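Local coordinates for uncharacterized protein (Magnetospirillum magneticum AMB-1, PDB 5MU5) that probably transfers a nonulosonic-acid-type sugar to flagellin as a Maf glycosyltransferase and is involved in formation of the bacterial flagellum, at residues S108-E118 / Y607-K618; N255-L264 / E362-P370. All blocks are in the same frame, centred on the assembly; numbering follows the deposited sequence.

Contact 1: residues S108-E118 / Y607-K618; sequences SGLSFLQHPEE and YYVKRVTPADRK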
loop_
_atom_site.group_PDB
_atom_site.type_symbol
_atom_site.label_atom_id
_atom_site.label_comp_id
_atom_site.label_asym_id
_atom_site.label_seq_id
_atom_site.Cartn_x
_atom_site.Cartn_y
_atom_site.Cartn_z
ATOM N N SER A 108 32.430 -4.357 19.002
ATOM C CA SER A 108 33.684 -3.895 18.415
ATOM C C SER A 108 34.047 -2.463 18.792
ATOM O O SER A 108 35.090 -1.970 18.378
ATOM C CB SER A 108 33.673 -4.054 16.885
ATOM O OG SER A 108 32.878 -3.062 16.266
ATOM N N GLY A 109 33.209 -1.799 19.580
ATOM C CA GLY A 109 33.539 -0.460 20.053
ATOM C C GLY A 109 32.847 0.658 19.299
ATOM O O GLY A 109 33.073 1.834 19.574
ATOM N N LEU A 110 31.988 0.293 18.360
ATOM C CA LEU A 110 31.229 1.268 17.616
ATOM C C LEU A 110 29.988 1.625 18.414
ATOM O O LEU A 110 29.493 0.817 19.211
ATOM C CB LEU A 110 30.814 0.701 16.260
ATOM C CG LEU A 110 31.945 0.136 15.411
ATOM C CD1 LEU A 110 31.357 -0.422 14.120
ATOM C CD2 LEU A 110 32.996 1.182 15.111
ATOM N N SER A 111 29.504 2.846 18.208
ATOM C CA SER A 111 28.224 3.264 18.759
ATOM C C SER A 111 27.454 4.033 17.682
ATOM O O SER A 111 27.921 4.180 16.549
ATOM C CB SER A 111 28.428 4.115 19.995
ATOM O OG SER A 111 29.163 5.262 19.638
ATOM N N PHE A 112 26.272 4.511 18.037
ATOM C CA PHE A 112 25.374 5.115 17.065
ATOM C C PHE A 112 24.865 6.455 17.540
ATOM O O PHE A 112 24.329 6.558 18.615
ATOM C CB PHE A 112 24.226 4.155 16.791
ATOM C CG PHE A 112 24.687 2.860 16.187
ATOM C CD1 PHE A 112 24.961 2.781 14.828
ATOM C CD2 PHE A 112 24.936 1.759 16.979
ATOM C CE1 PHE A 112 25.430 1.613 14.260
ATOM C CE2 PHE A 112 25.398 0.579 16.412
ATOM C CZ PHE A 112 25.648 0.510 15.053
ATOM N N LEU A 113 25.076 7.490 16.737
ATOM C CA LEU A 113 24.546 8.795 17.032
ATOM C C LEU A 113 23.038 8.803 16.821
ATOM O O LEU A 113 22.493 8.017 16.048
ATOM C CB LEU A 113 25.146 9.820 16.087
ATOM C CG LEU A 113 26.649 9.991 16.039
ATOM C CD1 LEU A 113 26.981 10.798 14.798
ATOM C CD2 LEU A 113 27.169 10.670 17.302
ATOM N N GLN A 114 22.364 9.734 17.478
ATOM C CA GLN A 114 20.932 9.912 17.275
ATOM C C GLN A 114 20.692 10.389 15.839
ATOM O O GLN A 114 19.822 9.898 15.160
ATOM C CB GLN A 114 20.380 10.946 18.257
ATOM C CG GLN A 114 18.853 10.993 18.278
ATOM C CD GLN A 114 18.273 12.265 18.905
ATOM O OE1 GLN A 114 18.968 13.043 19.560
ATOM N NE2 GLN A 114 16.982 12.474 18.699
ATOM N N HIS A 115 21.483 11.353 15.388
ATOM C CA HIS A 115 21.326 11.930 14.060
ATOM C C HIS A 115 22.628 11.757 13.315
ATOM O O HIS A 115 23.691 11.778 13.924
ATOM C CB HIS A 115 20.973 13.432 14.149
ATOM C CG HIS A 115 19.679 13.713 14.853
ATOM N ND1 HIS A 115 18.497 13.083 14.513
ATOM C CD2 HIS A 115 19.371 14.572 15.858
ATOM C CE1 HIS A 115 17.523 13.527 15.288
ATOM N NE2 HIS A 115 18.029 14.427 16.116
ATOM N N PRO A 116 22.563 11.585 11.992
ATOM C CA PRO A 116 23.833 11.503 11.286
ATOM C C PRO A 116 24.670 12.799 11.404
ATOM O O PRO A 116 24.116 13.901 11.455
ATOM C CB PRO A 116 23.401 11.295 9.828
ATOM C CG PRO A 116 22.031 10.744 9.907
ATOM C CD PRO A 116 21.426 11.439 11.080
ATOM N N GLU A 117 25.987 12.654 11.447
ATOM C CA GLU A 117 26.897 13.802 11.379
ATOM C C GLU A 117 27.327 14.107 9.947
ATOM O O GLU A 117 28.093 15.034 9.714
ATOM C CB GLU A 117 28.135 13.575 12.242
ATOM C CG GLU A 117 27.986 14.138 13.648
ATOM C CD GLU A 117 29.162 13.798 14.556
ATOM O OE1 GLU A 117 30.191 13.277 14.061
ATOM O OE2 GLU A 117 29.057 14.057 15.775
ATOM N N GLU A 118 26.817 13.343 8.994
ATOM C CA GLU A 118 27.169 13.494 7.597
ATOM C C GLU A 118 25.936 13.935 6.788
ATOM O O GLU A 118 24.805 13.601 7.120
ATOM C CB GLU A 118 27.715 12.153 7.067
ATOM C CG GLU A 118 26.766 10.955 7.274
ATOM C CD GLU A 118 27.250 9.647 6.655
ATOM O OE1 GLU A 118 28.459 9.526 6.333
ATOM O OE2 GLU A 118 26.403 8.732 6.487
ATOM N N TYR A 607 19.632 3.011 8.027
ATOM C CA TYR A 607 19.444 3.902 9.137
ATOM C C TYR A 607 20.716 3.944 9.989
ATOM O O TYR A 607 21.221 5.021 10.320
ATOM C CB TYR A 607 18.239 3.469 9.989
ATOM C CG TYR A 607 18.005 4.378 11.172
ATOM C CD1 TYR A 607 17.206 5.505 11.060
ATOM C CD2 TYR A 607 18.619 4.126 12.386
ATOM C CE1 TYR A 607 17.013 6.355 12.141
ATOM C CE2 TYR A 607 18.433 4.956 13.471
ATOM C CZ TYR A 607 17.624 6.071 13.349
ATOM O OH TYR A 607 17.452 6.903 14.439
ATOM N N TYR A 608 21.247 2.778 10.326
ATOM C CA TYR A 608 22.382 2.735 11.251
ATOM C C TYR A 608 23.743 3.096 10.652
ATOM O O TYR A 608 24.567 3.697 11.354
ATOM C CB TYR A 608 22.406 1.416 12.029
ATOM C CG TYR A 608 21.251 1.322 13.021
ATOM C CD1 TYR A 608 21.254 2.084 14.179
ATOM C CD2 TYR A 608 20.158 0.479 12.796
ATOM C CE1 TYR A 608 20.212 2.008 15.094
ATOM C CE2 TYR A 608 19.114 0.405 13.695
ATOM C CZ TYR A 608 19.148 1.170 14.843
ATOM O OH TYR A 608 18.127 1.122 15.759
ATOM N N VAL A 609 23.992 2.777 9.375
ATOM C CA VAL A 609 25.294 3.137 8.789
ATOM C C VAL A 609 25.562 4.647 8.729
ATOM O O VAL A 609 26.714 5.071 8.824
ATOM C CB VAL A 609 25.542 2.596 7.360
ATOM C CG1 VAL A 609 25.695 1.113 7.386
ATOM C CG2 VAL A 609 24.450 3.017 6.398
ATOM N N LYS A 610 24.522 5.444 8.516
ATOM C CA LYS A 610 24.671 6.895 8.537
ATOM C C LYS A 610 25.000 7.446 9.931
ATOM O O LYS A 610 25.405 8.574 10.049
ATOM C CB LYS A 610 23.359 7.576 8.170
ATOM C CG LYS A 610 22.836 7.363 6.784
ATOM C CD LYS A 610 21.647 8.292 6.639
ATOM C CE LYS A 610 20.757 7.848 5.509
ATOM N NZ LYS A 610 19.909 6.700 5.930
ATOM N N ARG A 611 24.751 6.663 10.968
ATOM C CA ARG A 611 24.855 7.122 12.348
ATOM C C ARG A 611 25.977 6.445 13.119
ATOM O O ARG A 611 26.215 6.750 14.284
ATOM C CB ARG A 611 23.513 6.870 13.045
ATOM C CG ARG A 611 22.400 7.770 12.521
ATOM C CD ARG A 611 21.046 7.395 13.094
ATOM N NE ARG A 611 19.983 8.316 12.667
ATOM C CZ ARG A 611 19.441 8.343 11.447
ATOM N NH1 ARG A 611 19.833 7.514 10.479
ATOM N NH2 ARG A 611 18.473 9.196 11.191
ATOM N N VAL A 612 26.690 5.537 12.467
ATOM C CA VAL A 612 27.748 4.817 13.152
ATOM C C VAL A 612 28.959 5.720 13.436
ATOM O O VAL A 612 29.391 6.470 12.579
ATOM C CB VAL A 612 28.162 3.555 12.363
ATOM C CG1 VAL A 612 28.957 3.913 11.122
ATOM C CG2 VAL A 612 28.933 2.604 13.265
ATOM N N THR A 613 29.464 5.658 14.669
ATOM C CA THR A 613 30.707 6.334 15.054
ATOM C C THR A 613 31.612 5.321 15.741
ATOM O O THR A 613 31.121 4.360 16.350
ATOM C CB THR A 613 30.494 7.508 16.037
ATOM O OG1 THR A 613 29.820 7.040 17.213
ATOM C CG2 THR A 613 29.685 8.602 15.373
ATOM N N PRO A 614 32.928 5.544 15.683
ATOM C CA PRO A 614 33.649 6.630 15.000
ATOM C C PRO A 614 33.558 6.553 13.476
ATOM O O PRO A 614 33.691 5.469 12.885
ATOM C CB PRO A 614 35.099 6.415 15.419
ATOM C CG PRO A 614 35.048 5.608 16.658
ATOM C CD PRO A 614 33.768 4.841 16.665
ATOM N N ALA A 615 33.376 7.708 12.854
ATOM C CA ALA A 615 33.172 7.801 11.414
ATOM C C ALA A 615 34.273 7.124 10.576
ATOM O O ALA A 615 33.977 6.527 9.541
ATOM C CB ALA A 615 32.990 9.265 11.001
ATOM N N ASP A 616 35.523 7.191 11.020
ATOM C CA ASP A 616 36.618 6.557 10.275
ATOM C C ASP A 616 36.623 5.027 10.371
ATOM O O ASP A 616 37.426 4.381 9.717
ATOM C CB ASP A 616 37.986 7.127 10.687
ATOM C CG ASP A 616 38.324 6.869 12.151
ATOM O OD1 ASP A 616 37.429 6.443 12.920
ATOM O OD2 ASP A 616 39.493 7.104 12.532
ATOM N N ARG A 617 35.746 4.458 11.192
ATOM C CA ARG A 617 35.576 3.010 11.253
ATOM C C ARG A 617 34.260 2.570 10.573
ATOM O O ARG A 617 33.814 1.441 10.743
ATOM C CB ARG A 617 35.619 2.532 12.711
ATOM C CG ARG A 617 36.994 2.701 13.368
ATOM C CD ARG A 617 37.023 2.216 14.820
ATOM N NE ARG A 617 36.774 0.779 14.903
ATOM C CZ ARG A 617 36.364 0.124 15.990
ATOM N NH1 ARG A 617 36.167 0.738 17.135
ATOM N NH2 ARG A 617 36.151 -1.180 15.925
ATOM N N LYS A 618 33.647 3.464 9.803
ATOM C CA LYS A 618 32.393 3.153 9.104
ATOM C C LYS A 618 32.502 1.900 8.211
ATOM O O LYS A 618 31.567 1.099 8.172
ATOM C CB LYS A 618 31.933 4.365 8.273
ATOM C CG LYS A 618 30.579 4.208 7.602
ATOM C CD LYS A 618 30.177 5.486 6.876
ATOM C CE LYS A 618 28.953 5.238 6.021
ATOM N NZ LYS A 618 28.543 6.423 5.225
HETATM O O HOH W 1 26.964 10.049 11.208
#
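R611 lies slotted between P116 and Y607: P116 CD rests on one face of its guanidinium, 3.7 Å from R611 CZ, and Y607 CE1 covers the opposite face. Extended from CG to NE, the side chain runs past the L113 carbonyl and gives its NE hydrogen to Q114 O (3.0 Å) at the guanidinium edge, while NH1 bonds Y607 O and makes a salt bridge with D208. Beside this slot L113 N bonds R611 O, and S111 and T613 form a hydrogen-bonded antiparallel pair through both N-H...O bonds, with S111 OG and T613 OG1 also bonded (3.1 Å). On the same side T613 CG2 presses on the fork of L113, a tight 3.4 Å from L113 CG. F112 emerges on the other side of the sheet, CG anti to its carbonyl carbon (chi1 -63°), where V612 CG2 meets F112 CE1 and the edge of the Y608 ring points at the F112 face in a T-shaped stack, planes 73° apart. At the far end L110 CD2 sits centrally over a face of the R617 guanidinium, 3.6 Å from R617 CZ. R617 NH1 and NH2 both grip S108 O from one face of that carbonyl, NH2 the closer at 2.8 Å and also salt-bridged to E620. K618 NZ makes a salt bridge with E118, its hydrogen bonds to OE1 (3.3 Å) and OE2 both weak. This two-stranded sheet ties the chain just after helix 92-107 to the link between helices 589-609 and 618-646; F621 of the latter packs edge-to-face with F112, which also touches A105 and L102.

Contact 2: residues N255-L264 / E362-P370; sequences NMRDGRYSIL and EDVVYYFRP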
loop_
_atom_site.group_PDB
_atom_site.type_symbol
_atom_site.label_atom_id
_atom_site.label_comp_id
_atom_site.label_asym_id
_atom_site.label_seq_id
_atom_site.Cartn_x
_atom_site.Cartn_y
_atom_site.Cartn_z
ATOM N N ASN A 255 -5.990 -25.087 -0.575
ATOM C CA ASN A 255 -7.348 -24.812 -0.995
ATOM C C ASN A 255 -7.646 -25.276 -2.415
ATOM O O ASN A 255 -8.768 -25.637 -2.713
ATOM C CB ASN A 255 -7.634 -23.317 -0.893
ATOM C CG ASN A 255 -7.958 -22.883 0.518
ATOM O OD1 ASN A 255 -8.489 -23.669 1.299
ATOM N ND2 ASN A 255 -7.661 -21.622 0.849
ATOM N N MET A 256 -6.650 -25.258 -3.286
ATOM C CA MET A 256 -6.881 -25.550 -4.692
ATOM C C MET A 256 -6.419 -26.899 -5.178
ATOM O O MET A 256 -6.794 -27.295 -6.269
ATOM C CB MET A 256 -6.200 -24.484 -5.519
ATOM C CG MET A 256 -6.897 -23.148 -5.416
ATOM S SD MET A 256 -5.878 -21.937 -6.219
ATOM C CE MET A 256 -5.996 -22.481 -7.936
ATOM N N ARG A 257 -5.596 -27.567 -4.380
ATOM C CA ARG A 257 -5.004 -28.851 -4.706
ATOM C C ARG A 257 -6.050 -29.899 -5.075
ATOM O O ARG A 257 -6.000 -30.459 -6.160
ATOM C CB ARG A 257 -4.203 -29.363 -3.496
ATOM C CG ARG A 257 -3.458 -30.674 -3.710
ATOM C CD ARG A 257 -2.284 -30.454 -4.644
ATOM N NE ARG A 257 -1.665 -31.696 -5.056
ATOM C CZ ARG A 257 -2.090 -32.460 -6.059
ATOM N NH1 ARG A 257 -3.167 -32.130 -6.769
ATOM N NH2 ARG A 257 -1.433 -33.574 -6.348
ATOM N N ASP A 258 -6.981 -30.132 -4.149
ATOM C CA ASP A 258 -7.953 -31.227 -4.201
ATOM C C ASP A 258 -9.379 -30.735 -4.154
ATOM O O ASP A 258 -9.646 -29.559 -3.943
ATOM C CB ASP A 258 -7.838 -32.086 -2.930
ATOM C CG ASP A 258 -6.463 -32.649 -2.705
ATOM O OD1 ASP A 258 -6.128 -33.693 -3.308
ATOM O OD2 ASP A 258 -5.733 -32.075 -1.870
ATOM N N GLY A 259 -10.292 -31.685 -4.311
ATOM C CA GLY A 259 -11.709 -31.492 -4.042
ATOM C C GLY A 259 -12.492 -30.465 -4.822
ATOM O O GLY A 259 -11.976 -29.714 -5.668
ATOM N N ARG A 260 -13.774 -30.447 -4.508
ATOM C CA ARG A 260 -14.675 -29.530 -5.139
ATOM C C ARG A 260 -14.471 -28.122 -4.572
ATOM O O ARG A 260 -14.323 -27.918 -3.369
ATOM C CB ARG A 260 -16.137 -29.969 -4.954
ATOM C CG ARG A 260 -16.550 -31.201 -5.751
ATOM C CD ARG A 260 -18.074 -31.335 -5.838
ATOM N NE ARG A 260 -18.698 -31.548 -4.527
ATOM C CZ ARG A 260 -18.850 -32.733 -3.928
ATOM N NH1 ARG A 260 -18.423 -33.856 -4.503
ATOM N NH2 ARG A 260 -19.431 -32.796 -2.735
ATOM N N TYR A 261 -14.399 -27.169 -5.480
ATOM C CA TYR A 261 -14.519 -25.783 -5.139
ATOM C C TYR A 261 -14.804 -25.110 -6.450
ATOM O O TYR A 261 -14.625 -25.710 -7.507
ATOM C CB TYR A 261 -13.253 -25.221 -4.487
ATOM C CG TYR A 261 -12.063 -25.193 -5.393
ATOM C CD1 TYR A 261 -11.839 -24.121 -6.244
ATOM C CD2 TYR A 261 -11.147 -26.234 -5.386
ATOM C CE1 TYR A 261 -10.730 -24.090 -7.070
ATOM C CE2 TYR A 261 -10.020 -26.211 -6.205
ATOM C CZ TYR A 261 -9.825 -25.140 -7.049
ATOM O OH TYR A 261 -8.729 -25.113 -7.876
ATOM N N SER A 262 -15.261 -23.873 -6.367
ATOM C CA SER A 262 -15.487 -23.051 -7.529
ATOM C C SER A 262 -14.785 -21.706 -7.350
ATOM O O SER A 262 -14.269 -21.405 -6.276
ATOM C CB SER A 262 -16.969 -22.852 -7.751
ATOM O OG SER A 262 -17.629 -24.081 -7.965
ATOM N N ILE A 263 -14.758 -20.930 -8.426
ATOM C CA ILE A 263 -14.044 -19.680 -8.500
ATOM C C ILE A 263 -15.019 -18.585 -8.847
ATOM O O ILE A 263 -15.808 -18.739 -9.780
ATOM C CB ILE A 263 -13.007 -19.703 -9.633
ATOM C CG1 ILE A 263 -12.031 -20.863 -9.460
ATOM C CG2 ILE A 263 -12.229 -18.399 -9.643
ATOM C CD1 ILE A 263 -11.317 -20.850 -8.121
ATOM N N LEU A 264 -14.953 -17.479 -8.119
ATOM C CA LEU A 264 -15.821 -16.337 -8.360
ATOM C C LEU A 264 -15.479 -15.599 -9.660
ATOM O O LEU A 264 -14.319 -15.407 -9.999
ATOM C CB LEU A 264 -15.750 -15.387 -7.183
ATOM C CG LEU A 264 -16.718 -14.204 -7.208
ATOM C CD1 LEU A 264 -17.059 -13.740 -5.795
ATOM C CD2 LEU A 264 -16.136 -13.038 -7.997
ATOM N N GLU A 362 -20.868 -27.398 2.904
ATOM C CA GLU A 362 -21.227 -28.186 1.741
ATOM C C GLU A 362 -20.450 -27.737 0.489
ATOM O O GLU A 362 -19.916 -28.569 -0.239
ATOM C CB GLU A 362 -22.744 -28.062 1.507
ATOM C CG GLU A 362 -23.553 -28.918 2.482
ATOM C CD GLU A 362 -25.023 -28.549 2.563
ATOM O OE1 GLU A 362 -25.485 -27.708 1.756
ATOM O OE2 GLU A 362 -25.715 -29.113 3.447
ATOM N N ASP A 363 -20.340 -26.421 0.292
ATOM C CA ASP A 363 -19.808 -25.851 -0.937
ATOM C C ASP A 363 -18.998 -24.548 -0.727
ATOM O O ASP A 363 -19.358 -23.686 0.088
ATOM C CB ASP A 363 -20.997 -25.607 -1.851
ATOM C CG ASP A 363 -20.635 -24.853 -3.081
ATOM O OD1 ASP A 363 -19.736 -25.287 -3.837
ATOM O OD2 ASP A 363 -21.273 -23.811 -3.303
ATOM N N VAL A 364 -17.931 -24.401 -1.505
ATOM C CA VAL A 364 -16.960 -23.337 -1.332
ATOM C C VAL A 364 -16.589 -22.671 -2.653
ATOM O O VAL A 364 -16.276 -23.342 -3.617
ATOM C CB VAL A 364 -15.669 -23.898 -0.688
ATOM C CG1 VAL A 364 -14.638 -22.800 -0.458
ATOM C CG2 VAL A 364 -15.987 -24.564 0.644
ATOM N N VAL A 365 -16.629 -21.348 -2.666
ATOM C CA VAL A 365 -16.212 -20.539 -3.790
ATOM C C VAL A 365 -15.086 -19.597 -3.341
ATOM O O VAL A 365 -15.189 -18.945 -2.296
ATOM C CB VAL A 365 -17.351 -19.666 -4.315
ATOM C CG1 VAL A 365 -16.882 -18.894 -5.535
ATOM C CG2 VAL A 365 -18.564 -20.522 -4.658
ATOM N N TYR A 366 -14.021 -19.532 -4.137
ATOM C CA TYR A 366 -12.883 -18.695 -3.840
ATOM C C TYR A 366 -12.776 -17.524 -4.807
ATOM O O TYR A 366 -13.081 -17.656 -5.972
ATOM C CB TYR A 366 -11.572 -19.485 -3.949
ATOM C CG TYR A 366 -11.436 -20.563 -2.932
ATOM C CD1 TYR A 366 -11.381 -20.261 -1.592
ATOM C CD2 TYR A 366 -11.379 -21.900 -3.318
ATOM C CE1 TYR A 366 -11.269 -21.253 -0.656
ATOM C CE2 TYR A 366 -11.281 -22.905 -2.391
ATOM C CZ TYR A 366 -11.215 -22.577 -1.068
ATOM O OH TYR A 366 -11.119 -23.575 -0.148
ATOM N N TYR A 367 -12.312 -16.385 -4.317
ATOM C CA TYR A 367 -11.880 -15.313 -5.198
ATOM C C TYR A 367 -10.387 -15.140 -4.898
ATOM O O TYR A 367 -9.890 -15.582 -3.849
ATOM C CB TYR A 367 -12.668 -14.039 -4.962
ATOM C CG TYR A 367 -12.300 -13.312 -3.700
ATOM C CD1 TYR A 367 -12.887 -13.625 -2.504
ATOM C CD2 TYR A 367 -11.339 -12.312 -3.717
ATOM C CE1 TYR A 367 -12.524 -12.956 -1.334
ATOM C CE2 TYR A 367 -10.981 -11.638 -2.570
ATOM C CZ TYR A 367 -11.568 -11.966 -1.383
ATOM O OH TYR A 367 -11.204 -11.262 -0.258
ATOM N N PHE A 368 -9.673 -14.530 -5.825
ATOM C CA PHE A 368 -8.242 -14.363 -5.677
ATOM C C PHE A 368 -7.895 -12.995 -5.152
ATOM O O PHE A 368 -8.160 -11.972 -5.777
ATOM C CB PHE A 368 -7.519 -14.713 -6.974
ATOM C CG PHE A 368 -7.571 -16.156 -7.244
ATOM C CD1 PHE A 368 -8.661 -16.700 -7.873
ATOM C CD2 PHE A 368 -6.598 -16.994 -6.731
ATOM C CE1 PHE A 368 -8.758 -18.058 -8.044
ATOM C CE2 PHE A 368 -6.668 -18.359 -6.925
ATOM C CZ PHE A 368 -7.756 -18.891 -7.580
ATOM N N ARG A 369 -7.327 -12.997 -3.953
ATOM C CA ARG A 369 -6.959 -11.768 -3.320
ATOM C C ARG A 369 -5.636 -11.241 -3.895
ATOM O O ARG A 369 -4.632 -11.923 -3.847
ATOM C CB ARG A 369 -6.871 -11.949 -1.817
ATOM C CG ARG A 369 -6.957 -10.607 -1.179
ATOM C CD ARG A 369 -6.853 -10.626 0.311
ATOM N NE ARG A 369 -7.047 -9.249 0.754
ATOM C CZ ARG A 369 -7.033 -8.860 2.014
ATOM N NH1 ARG A 369 -6.847 -9.755 2.967
ATOM N NH2 ARG A 369 -7.214 -7.577 2.316
ATOM N N PRO A 370 -5.647 -10.021 -4.442
ATOM C CA PRO A 370 -4.470 -9.515 -5.136
ATOM C C PRO A 370 -3.304 -9.106 -4.232
ATOM O O PRO A 370 -3.421 -9.127 -3.009
ATOM C CB PRO A 370 -5.018 -8.307 -5.920
ATOM C CG PRO A 370 -6.240 -7.878 -5.189
ATOM C CD PRO A 370 -6.794 -9.094 -4.514
#
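Y366 touches N255 with its phenol end and Y261 with its CD2-CE2 edge, which is turned toward the Y261 face in an offset edge-to-face stack, planes 60° apart; Y366 CE2 lies 3.7 Å from Y261 CB. The N255 side chain crosses the phenol at about a right angle, with N255 OD1 3.0 Å from Y366 OH; the N255 amide nitrogen bonds the carbonyls of N351 and V353. On the same side of the sheet M256, bent at its last torsion (chi3 67°), brings SD to the edge of the F368 ring, 3.7 Å from F368 CE2, a Met-aromatic contact. I263 CD1 reaches F368 CE1 at 3.8 Å. Beside these side chains the parallel strands are joined by S262 N to V364 O, Y366 N to S262 O and L264 N to Y366 O. Looser is the partly exposed S262, whose CB stays 4.2 Å from V365 CG2, though L264, V365 and Y367 still pack further along. The turn through D258 and G259, between helix and strand, is exposed and touches nothing of 362-370. Strand 262-263 lies between 363-367 and the antiparallel 530-531, with 346-350 beyond 363-367, while helices 373-378 and 534-541 pack on M256.

Overall arrangement
Contact 2 is a core contact and contact 1 a partly buried one, on opposite sides of the chain's centre with their own centres about 52 Å apart and no shared elements. Contact 2 belongs to the MptE-like region, pairing parallel strands of its large mixed sheet beside aromatic side chains and one methionine. Contact 1 instead joins the N-terminal Maf region to the C-terminal helical bundle, through a small antiparallel sheet of its own. Its chemistry is more polar: arginines on backbone carbonyls, a salt bridge and paired hydroxyls accompany the F112-Y608 stack. Each has three backbone bonds across it, but in contact 2 the side chains meet mainly by aromatic and apolar packing.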